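Local coordinates for protein uroporphyrinogen III cosynthase (HemD) (PDB 3P9Z) that probably catalyses the cyclisation of the linear tetrapyrrole hydroxymethylbilane to the macrocycle uroporphyrinogen III, a step of porphyrin biosynthesis, at residues 27-32 with 117-122; 80-83 with 87-90; 165-170 with 174-179. All blocks are in the same frame, centred on the assembly; numbering follows the deposited sequence.

Contact 1. Residues 27-32 with 117-122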
loop_
_atom_site.group_PDB
_atom_site.type_symbol
_atom_site.label_atom_id
_atom_site.label_comp_id
_atom_site.label_asym_id
_atom_site.label_seq_id
_atom_site.Cartn_x
_atom_site.Cartn_y
_atom_site.Cartn_z
ATOM N N CYS A 27 10.306 -4.465 -1.385
ATOM C CA CYS A 27 11.529 -4.700 -2.128
ATOM C C CYS A 27 11.516 -3.832 -3.384
ATOM O O CYS A 27 10.516 -3.737 -4.089
ATOM C CB CYS A 27 11.709 -6.189 -2.429
ATOM S SG CYS A 27 11.780 -7.210 -0.914
ATOM N N TYR A 28 12.633 -3.156 -3.623
ATOM C CA TYR A 28 12.738 -2.191 -4.718
ATOM C C TYR A 28 13.488 -2.737 -5.922
ATOM O O TYR A 28 14.504 -3.417 -5.759
ATOM C CB TYR A 28 13.407 -0.914 -4.241
ATOM C CG TYR A 28 12.635 -0.137 -3.206
ATOM C CD1 TYR A 28 11.245 -0.250 -3.090
ATOM C CD2 TYR A 28 13.293 0.749 -2.371
ATOM C CE1 TYR A 28 10.540 0.492 -2.134
ATOM C CE2 TYR A 28 12.602 1.494 -1.426
ATOM C CZ TYR A 28 11.236 1.363 -1.316
ATOM O OH TYR A 28 10.587 2.110 -0.371
ATOM N N TYR A 29 12.961 -2.448 -7.116
ATOM C CA TYR A 29 13.562 -2.856 -8.382
ATOM C C TYR A 29 13.897 -1.628 -9.220
ATOM O O TYR A 29 13.043 -0.764 -9.436
ATOM C CB TYR A 29 12.628 -3.776 -9.173
ATOM C CG TYR A 29 12.123 -4.958 -8.390
ATOM C CD1 TYR A 29 12.980 -6.006 -8.039
ATOM C CD2 TYR A 29 10.798 -5.030 -7.989
ATOM C CE1 TYR A 29 12.517 -7.094 -7.310
ATOM C CE2 TYR A 29 10.325 -6.114 -7.265
ATOM C CZ TYR A 29 11.185 -7.140 -6.932
ATOM O OH TYR A 29 10.714 -8.209 -6.206
ATOM N N PRO A 30 15.151 -1.537 -9.685
ATOM C CA PRO A 30 15.539 -0.396 -10.517
ATOM C C PRO A 30 14.689 -0.275 -11.787
ATOM O O PRO A 30 14.261 -1.275 -12.368
ATOM C CB PRO A 30 17.007 -0.706 -10.872
ATOM C CG PRO A 30 17.493 -1.522 -9.728
ATOM C CD PRO A 30 16.302 -2.417 -9.399
ATOM N N LEU A 31 14.436 0.956 -12.192
ATOM C CA LEU A 31 13.767 1.211 -13.453
ATOM C C LEU A 31 14.797 1.131 -14.573
ATOM O O LEU A 31 15.705 1.977 -14.670
ATOM C CB LEU A 31 13.073 2.573 -13.418
ATOM C CG LEU A 31 12.291 3.011 -14.645
ATOM C CD1 LEU A 31 11.024 2.166 -14.817
ATOM C CD2 LEU A 31 11.977 4.500 -14.495
ATOM N N GLU A 32 14.646 0.105 -15.403
ATOM C CA GLU A 32 15.572 -0.195 -16.495
ATOM C C GLU A 32 15.203 0.564 -17.767
ATOM O O GLU A 32 16.092 0.976 -18.537
ATOM C CB GLU A 32 15.588 -1.703 -16.783
ATOM N N ARG A 117 4.584 0.728 -10.959
ATOM C CA ARG A 117 3.624 -0.128 -10.265
ATOM C C ARG A 117 4.234 -1.212 -9.360
ATOM O O ARG A 117 5.446 -1.477 -9.402
ATOM C CB ARG A 117 2.691 -0.778 -11.298
ATOM C CG ARG A 117 3.402 -1.755 -12.236
ATOM C CD ARG A 117 2.437 -2.769 -12.856
ATOM N NE ARG A 117 1.747 -3.590 -11.848
ATOM C CZ ARG A 117 0.571 -4.195 -12.037
ATOM N NH1 ARG A 117 -0.084 -4.084 -13.194
ATOM N NH2 ARG A 117 0.040 -4.917 -11.058
ATOM N N ALA A 118 3.364 -1.826 -8.560
ATOM C CA ALA A 118 3.673 -3.006 -7.775
ATOM C C ALA A 118 3.708 -4.251 -8.656
ATOM O O ALA A 118 3.049 -4.315 -9.702
ATOM C CB ALA A 118 2.637 -3.186 -6.687
ATOM N N LYS A 119 4.485 -5.237 -8.220
ATOM C CA LYS A 119 4.544 -6.528 -8.895
ATOM C C LYS A 119 3.215 -7.235 -8.760
ATOM O O LYS A 119 2.749 -7.873 -9.687
ATOM C CB LYS A 119 5.637 -7.411 -8.279
ATOM C CG LYS A 119 5.934 -8.671 -9.084
ATOM C CD LYS A 119 7.348 -9.169 -8.822
ATOM C CE LYS A 119 7.834 -10.100 -9.939
ATOM N NZ LYS A 119 9.332 -9.987 -10.128
ATOM N N GLU A 120 2.619 -7.128 -7.581
ATOM C CA GLU A 120 1.392 -7.848 -7.279
ATOM C C GLU A 120 0.201 -7.125 -7.885
ATOM O O GLU A 120 0.217 -5.907 -8.074
ATOM C CB GLU A 120 1.228 -8.059 -5.762
ATOM C CG GLU A 120 1.202 -6.769 -4.935
ATOM C CD GLU A 120 2.593 -6.237 -4.543
ATOM O OE1 GLU A 120 2.652 -5.253 -3.771
ATOM O OE2 GLU A 120 3.624 -6.791 -4.982
ATOM N N ILE A 121 -0.822 -7.910 -8.208
ATOM C CA ILE A 121 -2.043 -7.411 -8.796
ATOM C C ILE A 121 -2.980 -6.984 -7.672
ATOM O O ILE A 121 -3.429 -7.812 -6.890
ATOM C CB ILE A 121 -2.675 -8.506 -9.706
ATOM C CG1 ILE A 121 -1.785 -8.711 -10.950
ATOM C CG2 ILE A 121 -4.137 -8.167 -10.087
ATOM C CD1 ILE A 121 -2.059 -9.976 -11.703
ATOM N N VAL A 122 -3.239 -5.684 -7.575
ATOM C CA VAL A 122 -4.141 -5.167 -6.556
ATOM C C VAL A 122 -5.370 -4.506 -7.201
ATOM O O VAL A 122 -6.446 -5.095 -7.221
ATOM C CB VAL A 122 -3.424 -4.215 -5.563
ATOM C CG1 VAL A 122 -4.414 -3.647 -4.529
ATOM C CG2 VAL A 122 -2.279 -4.945 -4.851
#
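Tyr29 and Lys119 approach loosely at the protein surface, the phenol OH of Tyr29 lying 4.4 Å from CD of Lys119. Their side chains set out toward each other across a wide gap, the CA of Tyr29 being 9.8 Å from the CA of Lys119. The lysine chain is extended from the start, CG anti to the backbone N (chi1 -169°), and this carries its methylenes out to the tyrosine. Only 74 Å² is buried, shared equally by the two. Long side chains suit such a place, since each can span part of the distance.

In the mixed sheet, strands 19-28 and 135-146 are antiparallel neighbours, the long strands that run between the two domains of this family; strand 112-118 lies on the far side of 135-146, hence the wide spacing. Backbone bonds tie the middle strand to Tyr29 through Val141 and to Lys119 through Tyr142.

Among the polar contacts, Tyr29 OH is hydrogen-bonded to Glu143, which ties the phenol end to the middle strand. Within 117-122, Arg117 folds back on its own chain: NE gives Ala118 O a bond of 2.6 Å, nearly along the C=O axis, and NH2 reaches Glu120 O at 3.1 Å from above the carbonyl plane.

Contact 2. Residues 80-83 with 87-90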
loop_
_atom_site.group_PDB
_atom_site.type_symbol
_atom_site.label_atom_id
_atom_site.label_comp_id
_atom_site.label_asym_id
_atom_site.label_seq_id
_atom_site.Cartn_x
_atom_site.Cartn_y
_atom_site.Cartn_z
ATOM N N THR A 80 2.680 12.912 -1.741
ATOM C CA THR A 80 4.014 12.291 -1.713
ATOM C C THR A 80 4.871 12.694 -2.922
ATOM O O THR A 80 6.054 13.007 -2.778
ATOM C CB THR A 80 3.919 10.752 -1.607
ATOM O OG1 THR A 80 3.259 10.421 -0.380
ATOM C CG2 THR A 80 5.307 10.108 -1.608
ATOM N N LEU A 81 4.263 12.678 -4.109
ATOM C CA LEU A 81 4.930 13.138 -5.314
ATOM C C LEU A 81 5.358 14.596 -5.180
ATOM O O LEU A 81 6.506 14.952 -5.472
ATOM C CB LEU A 81 4.003 12.982 -6.513
ATOM C CG LEU A 81 3.906 11.567 -7.058
ATOM C CD1 LEU A 81 2.638 11.439 -7.910
ATOM C CD2 LEU A 81 5.181 11.206 -7.837
ATOM N N GLN A 82 4.422 15.414 -4.706
ATOM C CA GLN A 82 4.620 16.847 -4.541
ATOM C C GLN A 82 5.763 17.122 -3.559
ATOM O O GLN A 82 6.684 17.885 -3.848
ATOM C CB GLN A 82 3.308 17.480 -4.055
ATOM C CG GLN A 82 3.371 18.956 -3.682
ATOM C CD GLN A 82 3.214 19.905 -4.871
ATOM O OE1 GLN A 82 2.808 21.054 -4.693
ATOM N NE2 GLN A 82 3.533 19.437 -6.080
ATOM N N ASP A 83 5.695 16.467 -2.410
ATOM C CA ASP A 83 6.700 16.600 -1.362
ATOM C C ASP A 83 8.095 16.166 -1.791
ATOM O O ASP A 83 9.079 16.642 -1.247
ATOM C CB ASP A 83 6.268 15.818 -0.120
ATOM C CG ASP A 83 5.237 16.569 0.717
ATOM O OD1 ASP A 83 4.843 17.689 0.346
ATOM O OD2 ASP A 83 4.829 16.041 1.766
ATOM N N LYS A 87 7.152 16.570 -10.693
ATOM C CA LYS A 87 6.255 17.475 -11.383
ATOM C C LYS A 87 4.813 16.934 -11.380
ATOM O O LYS A 87 4.457 16.038 -12.150
ATOM C CB LYS A 87 6.740 17.676 -12.821
ATOM C CG LYS A 87 5.863 18.609 -13.640
ATOM C CD LYS A 87 6.366 18.713 -15.075
ATOM C CE LYS A 87 7.533 19.684 -15.182
ATOM N NZ LYS A 87 8.266 19.475 -16.464
ATOM N N VAL A 88 3.969 17.497 -10.529
ATOM C CA VAL A 88 2.586 17.015 -10.435
ATOM C C VAL A 88 1.679 17.726 -11.450
ATOM O O VAL A 88 1.584 18.951 -11.450
ATOM C CB VAL A 88 2.030 17.169 -8.996
ATOM C CG1 VAL A 88 0.634 16.600 -8.902
ATOM C CG2 VAL A 88 2.974 16.481 -7.990
ATOM N N ALA A 89 1.013 16.950 -12.299
ATOM C CA ALA A 89 0.129 17.507 -13.320
ATOM C C ALA A 89 -1.128 18.138 -12.742
ATOM O O ALA A 89 -1.610 17.733 -11.683
ATOM C CB ALA A 89 -0.244 16.442 -14.332
ATOM N N PHE A 90 -1.636 19.148 -13.449
ATOM C CA PHE A 90 -2.927 19.751 -13.179
ATOM C C PHE A 90 -4.017 18.678 -13.226
ATOM O O PHE A 90 -4.173 18.003 -14.237
ATOM C CB PHE A 90 -3.216 20.836 -14.224
ATOM C CG PHE A 90 -4.562 21.503 -14.060
ATOM C CD1 PHE A 90 -4.763 22.465 -13.072
ATOM C CD2 PHE A 90 -5.632 21.172 -14.904
ATOM C CE1 PHE A 90 -6.011 23.098 -12.929
ATOM C CE2 PHE A 90 -6.887 21.801 -14.773
ATOM C CZ PHE A 90 -7.069 22.763 -13.775
#
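Val88 follows the end of helix 75-83 after a three-residue link and lies beside the last turn of that helix, its CA 6.2 Å from the CA of Gln82. The contact is carried by one methyl group. CG2 of Val88 sits 3.9 Å from CB of Leu81 and 3.6 Å from NE2 of Gln82, while the backbone N of Gln82 is 3.7 Å away, so the methyl rests against both side chains and the main chain between them. Valine's first torsion (chi1 -177°) turns CG1 away from the amide N and leaves CG2 beside it. Gln82 bends at chi2 (84°), which brings its amide back toward the valine, and the two side chains cross at about a right angle.

Leu81 is buried and also touches Val49 of helix 46-55 and Ala70 and Ala72 of strand 70-72. Lys87 and Ala89 have backbone hydrogen bonds with Ala70, so the chain leaving the helix comes back along this edge strand of an alpha/beta domain and packs Val88 on the helix end. A branched, compact valine suits the border between this apolar interior and the exposed glutamine. No hydrogen bond links the two segments, which are held here mainly by van der Waals contact, the amide of Gln82 contributing its bulk.

Contact 3. Residues 165-170 with 174-179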
loop_
_atom_site.group_PDB
_atom_site.type_symbol
_atom_site.label_atom_id
_atom_site.label_comp_id
_atom_site.label_asym_id
_atom_site.label_seq_id
_atom_site.Cartn_x
_atom_site.Cartn_y
_atom_site.Cartn_z
ATOM N N LEU A 165 -6.833 -7.132 17.243
ATOM C CA LEU A 165 -5.891 -7.005 16.134
ATOM C C LEU A 165 -6.469 -6.172 14.990
ATOM O O LEU A 165 -7.528 -6.517 14.423
ATOM C CB LEU A 165 -5.496 -8.389 15.600
ATOM C CG LEU A 165 -5.174 -9.462 16.640
ATOM C CD1 LEU A 165 -5.018 -10.800 15.965
ATOM C CD2 LEU A 165 -3.913 -9.089 17.419
ATOM N N ILE A 166 -5.760 -5.094 14.657
ATOM C CA ILE A 166 -6.175 -4.179 13.583
ATOM C C ILE A 166 -5.464 -4.499 12.274
ATOM O O ILE A 166 -4.234 -4.297 12.141
ATOM C CB ILE A 166 -5.944 -2.672 13.967
ATOM C CG1 ILE A 166 -6.705 -2.315 15.253
ATOM C CG2 ILE A 166 -6.366 -1.759 12.807
ATOM C CD1 ILE A 166 -6.390 -0.950 15.849
ATOM N N PHE A 167 -6.227 -5.003 11.303
ATOM C CA PHE A 167 -5.662 -5.297 9.980
ATOM C C PHE A 167 -5.932 -4.160 9.005
ATOM O O PHE A 167 -7.096 -3.827 8.739
ATOM C CB PHE A 167 -6.208 -6.626 9.445
ATOM C CG PHE A 167 -5.896 -7.808 10.338
ATOM C CD1 PHE A 167 -4.656 -8.463 10.246
ATOM C CD2 PHE A 167 -6.831 -8.270 11.254
ATOM C CE1 PHE A 167 -4.353 -9.561 11.078
ATOM C CE2 PHE A 167 -6.549 -9.374 12.090
ATOM C CZ PHE A 167 -5.294 -10.020 11.998
ATOM N N THR A 168 -4.858 -3.588 8.458
ATOM C CA THR A 168 -4.968 -2.378 7.642
ATOM C C THR A 168 -4.921 -2.644 6.140
ATOM O O THR A 168 -5.070 -1.720 5.357
ATOM C CB THR A 168 -3.887 -1.341 8.016
ATOM O OG1 THR A 168 -2.590 -1.889 7.738
ATOM C CG2 THR A 168 -3.973 -0.999 9.502
ATOM N N ALA A 169 -4.717 -3.904 5.755
ATOM C CA ALA A 169 -4.710 -4.327 4.349
ATOM C C ALA A 169 -4.742 -5.849 4.305
ATOM O O ALA A 169 -4.452 -6.498 5.308
ATOM C CB ALA A 169 -3.459 -3.805 3.622
ATOM N N ILE A 170 -5.112 -6.408 3.158
ATOM C CA ILE A 170 -5.101 -7.855 2.949
ATOM C C ILE A 170 -3.708 -8.464 3.170
ATOM O O ILE A 170 -3.575 -9.506 3.818
ATOM C CB ILE A 170 -5.636 -8.251 1.532
ATOM C CG1 ILE A 170 -7.142 -7.964 1.423
ATOM C CG2 ILE A 170 -5.322 -9.742 1.205
ATOM C CD1 ILE A 170 -7.698 -8.086 0.001
ATOM N N LYS A 174 -2.981 -11.695 5.505
ATOM C CA LYS A 174 -2.324 -12.856 4.920
ATOM C C LYS A 174 -1.036 -13.229 5.679
ATOM O O LYS A 174 -0.834 -14.390 6.039
ATOM C CB LYS A 174 -2.040 -12.595 3.431
ATOM C CG LYS A 174 -1.570 -13.812 2.657
ATOM C CD LYS A 174 -1.630 -13.556 1.142
ATOM C CE LYS A 174 -1.104 -14.765 0.363
ATOM N NZ LYS A 174 0.407 -14.823 0.360
ATOM N N ALA A 175 -0.178 -12.239 5.912
ATOM C CA ALA A 175 1.089 -12.465 6.591
ATOM C C ALA A 175 0.855 -12.920 8.035
ATOM O O ALA A 175 1.554 -13.796 8.546
ATOM C CB ALA A 175 1.935 -11.201 6.565
ATOM N N PHE A 176 -0.130 -12.318 8.693
ATOM C CA PHE A 176 -0.429 -12.722 10.053
ATOM C C PHE A 176 -0.781 -14.203 10.092
ATOM O O PHE A 176 -0.219 -14.958 10.897
ATOM C CB PHE A 176 -1.557 -11.894 10.648
ATOM C CG PHE A 176 -1.852 -12.226 12.075
ATOM C CD1 PHE A 176 -2.815 -13.188 12.395
ATOM C CD2 PHE A 176 -1.162 -11.594 13.102
ATOM C CE1 PHE A 176 -3.102 -13.516 13.728
ATOM C CE2 PHE A 176 -1.439 -11.916 14.443
ATOM C CZ PHE A 176 -2.419 -12.879 14.751
ATOM N N LEU A 177 -1.694 -14.611 9.215
ATOM C CA LEU A 177 -2.190 -15.990 9.214
ATOM C C LEU A 177 -1.113 -16.969 8.778
ATOM O O LEU A 177 -1.122 -18.104 9.197
ATOM C CB LEU A 177 -3.443 -16.135 8.353
ATOM C CG LEU A 177 -4.677 -15.413 8.921
ATOM C CD1 LEU A 177 -5.851 -15.508 7.949
ATOM C CD2 LEU A 177 -5.055 -15.972 10.304
ATOM N N HIS A 178 -0.170 -16.516 7.963
ATOM C CA HIS A 178 1.002 -17.343 7.657
ATOM C C HIS A 178 1.732 -17.759 8.930
ATOM O O HIS A 178 2.148 -18.902 9.053
ATOM C CB HIS A 178 1.968 -16.634 6.699
ATOM C CG HIS A 178 3.139 -17.480 6.302
ATOM N ND1 HIS A 178 3.187 -18.184 5.117
ATOM C CD2 HIS A 178 4.285 -17.776 6.963
ATOM C CE1 HIS A 178 4.324 -18.857 5.055
ATOM N NE2 HIS A 178 5.004 -18.632 6.166
ATOM N N TYR A 179 1.882 -16.842 9.881
ATOM C CA TYR A 179 2.739 -17.106 11.035
ATOM C C TYR A 179 2.028 -17.520 12.319
ATOM O O TYR A 179 2.605 -18.220 13.144
ATOM C CB TYR A 179 3.612 -15.891 11.336
ATOM C CG TYR A 179 4.823 -15.751 10.432
ATOM C CD1 TYR A 179 5.861 -16.684 10.475
ATOM C CD2 TYR A 179 4.952 -14.662 9.562
ATOM C CE1 TYR A 179 6.977 -16.562 9.649
ATOM C CE2 TYR A 179 6.091 -14.519 8.734
ATOM C CZ TYR A 179 7.089 -15.464 8.789
ATOM O OH TYR A 179 8.209 -15.345 7.980
#
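Phe167 turns the edge of its ring to the face of Phe176 in a T-shaped stack, with centroids 5.5 Å apart and planes at 78°. The stack joins strand 164-167 to helix 170-179, the first two elements of a beta-alpha-beta unit completed by strand 187-190. CZ of Phe167 stands over the Phe176 face, 4.0 Å above the plane and toward its rim. CE1 of Phe167 meets CB of Phe176 at 3.7 Å, the methylene lying near the plane of the Phe167 ring. Leu165, two residues earlier on the same side of the strand, brings CD1 to 3.5 Å from CZ of Phe176. Large apolar groups suit these three buried positions between helix and sheet.

The first torsion of Phe176 aims its ring at the strand (chi1 -177°, CG opposite the amide N). Leu21 and Leu23 of strand 19-28 touch Phe176, whereas Thr195 and Leu199 of helix 193-201 touch Phe167. The strand is held by backbone bonds from Leu165 and Phe167 to Ile189. Ala169 occupies the N-cap position, and the first helical turn is joined by the nearly straight bond from Lys174 N to Ile170 O, 2.8 Å long with an angle of 177° at the hydrogen.

In the fold
Contact 2 is nested along the chain within the loop that contact 1 closes, whereas contact 3 opens only after both. Contacts 1 and 2 lie in one half of the molecule, with centres 20 Å apart and nearest atoms about 10 Å apart; contact 3 lies in the other, its centre 21 Å from contact 1 and 32 Å from contact 2. The sheet is continuous because the long strands 19-28 and 135-146 pass between the halves. In uroporphyrinogen-III synthases the active site is thought to lie in the cleft between the two domains; no bound substrate marks it here, and none of the contacts is assigned to it. A malonate ion, probably from crystallisation, is hydrogen-bonded to Val122 N of contact 1.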